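Local coordinates for adenosine 5'-monophosphoramidase HNT1 (Candida albicans, PDB 6IQ1), which probably hydrolyses adenosine 5'-monophosphoramidates to AMP as a homodimeric histidine triad enzyme of the HINT family, at residues I37-V42 with P111-A116. Residues are numbered along the deposited sequence; the frame is centred on the assembly and turned at random.
Sequences IAEAHV and PKKDEA
Glu39 OE1 meets Lys113 NZ at 3.0 Å in a salt bridge whose hydrogen bond is weak, a worked example of charge pairing at the exposed border of a buried contact. Glu39 sends CG anti to its own nitrogen (chi1 -175°) and stays extended beyond it, whereas the lysine chain kinks at chi3 (122°) to bring its ammonium to that one carboxylate oxygen. Deeper in, Pro111, next to last in strand 107-112, covers more of the contact than any other residue. Its CD lies 3.7 Å from Ala40 O, and CG is scarcely farther from the same oxygen. Ala38 CB packs 3.3 Å from Pro111 O. The loop turns back on itself where His41 N donates to Ala38 O at 3.3 Å. A nearly straight bond, 3.2 Å from Ile37 N to His41 ND1, enters almost in the ring plane and helps fix the imidazole's rotation. The other ring nitrogen, NE2, is hydrogen-bonded to His108, a probable AMP-binding residue, and Trp123 of the second subunit meets the ring. By occupying ND1, the loop probably leaves NE2 to face His108, holding His41 as a likely second-shell residue of the nucleotide site.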
# COMPACT_ATOMS: atom_id res chain seq x y z
N ILE D 37 5.92 -12.50 -8.17
CA ILE D 37 4.62 -12.85 -8.74
C ILE D 37 4.33 -12.07 -10.02
O ILE D 37 3.30 -12.30 -10.66
CB ILE D 37 3.48 -12.68 -7.72
CG1 ILE D 37 3.08 -11.20 -7.57
CG2 ILE D 37 3.85 -13.30 -6.37
CD1 ILE D 37 1.84 -11.00 -6.73
N ALA D 38 5.21 -11.15 -10.39
CA ALA D 38 5.19 -10.46 -11.67
C ALA D 38 6.63 -10.11 -11.97
O ALA D 38 7.49 -10.17 -11.10
CB ALA D 38 4.32 -9.20 -11.65
N GLU D 39 6.88 -9.66 -13.20
CA GLU D 39 8.24 -9.57 -13.70
C GLU D 39 9.15 -8.73 -12.79
O GLU D 39 10.14 -9.24 -12.23
CB GLU D 39 8.26 -9.03 -15.13
CG GLU D 39 9.65 -9.05 -15.70
CD GLU D 39 9.70 -8.66 -17.15
OE1 GLU D 39 8.63 -8.35 -17.73
OE2 GLU D 39 10.82 -8.67 -17.71
N ALA D 40 8.84 -7.45 -12.64
CA ALA D 40 9.69 -6.59 -11.81
C ALA D 40 9.03 -6.30 -10.47
O ALA D 40 8.88 -5.15 -10.06
CB ALA D 40 10.02 -5.30 -12.54
N HIS D 41 8.58 -7.36 -9.81
CA HIS D 41 8.09 -7.32 -8.43
C HIS D 41 9.19 -6.77 -7.51
O HIS D 41 10.23 -7.41 -7.32
CB HIS D 41 7.66 -8.73 -8.03
CG HIS D 41 6.99 -8.84 -6.70
ND1 HIS D 41 6.36 -10.00 -6.28
CD2 HIS D 41 6.87 -7.97 -5.67
CE1 HIS D 41 5.88 -9.84 -5.07
NE2 HIS D 41 6.17 -8.61 -4.67
N VAL D 42 8.98 -5.58 -6.95
CA VAL D 42 9.97 -4.91 -6.12
C VAL D 42 9.46 -4.89 -4.70
O VAL D 42 8.25 -4.82 -4.47
CB VAL D 42 10.26 -3.49 -6.64
CG1 VAL D 42 11.22 -2.73 -5.71
CG2 VAL D 42 10.81 -3.56 -8.06
N PRO D 111 3.80 -4.98 -10.75
CA PRO D 111 3.22 -4.69 -12.07
C PRO D 111 2.07 -5.63 -12.41
O PRO D 111 2.08 -6.81 -12.03
CB PRO D 111 4.40 -4.87 -13.02
CG PRO D 111 5.60 -4.47 -12.14
CD PRO D 111 5.27 -5.08 -10.81
N LYS D 112 1.05 -5.11 -13.09
CA LYS D 112 -0.13 -5.91 -13.45
C LYS D 112 -0.27 -5.92 -14.97
O LYS D 112 -0.94 -5.06 -15.53
CB LYS D 112 -1.41 -5.38 -12.77
CG LYS D 112 -2.65 -6.24 -13.01
CD LYS D 112 -2.61 -7.49 -12.16
CE LYS D 112 -3.82 -8.38 -12.38
NZ LYS D 112 -3.69 -9.68 -11.66
N LYS D 113 0.35 -6.90 -15.62
CA LYS D 113 0.38 -6.95 -17.08
C LYS D 113 -0.74 -7.79 -17.68
O LYS D 113 -1.10 -7.59 -18.85
CB LYS D 113 1.74 -7.49 -17.55
CG LYS D 113 2.90 -6.52 -17.34
CD LYS D 113 4.23 -7.14 -17.75
CE LYS D 113 4.93 -6.31 -18.82
NZ LYS D 113 6.38 -6.66 -18.90
N ASP D 114 -1.31 -8.70 -16.91
CA ASP D 114 -2.38 -9.57 -17.37
C ASP D 114 -3.09 -10.11 -16.13
O ASP D 114 -2.80 -9.69 -15.01
CB ASP D 114 -1.84 -10.70 -18.25
CG ASP D 114 -0.75 -11.49 -17.57
OD1 ASP D 114 -1.07 -12.27 -16.64
OD2 ASP D 114 0.44 -11.31 -17.94
N GLU D 115 -3.98 -11.06 -16.32
CA GLU D 115 -4.76 -11.61 -15.22
C GLU D 115 -4.08 -12.77 -14.51
O GLU D 115 -4.40 -13.02 -13.34
CB GLU D 115 -6.13 -12.07 -15.72
CG GLU D 115 -6.84 -11.03 -16.55
CD GLU D 115 -8.08 -10.48 -15.85
OE1 GLU D 115 -8.48 -9.34 -16.17
OE2 GLU D 115 -8.63 -11.21 -15.00
N ALA D 116 -3.18 -13.50 -15.18
CA ALA D 116 -2.59 -14.68 -14.56
C ALA D 116 -1.45 -14.32 -13.61
O ALA D 116 -1.23 -15.03 -12.62
CB ALA D 116 -2.07 -15.64 -15.64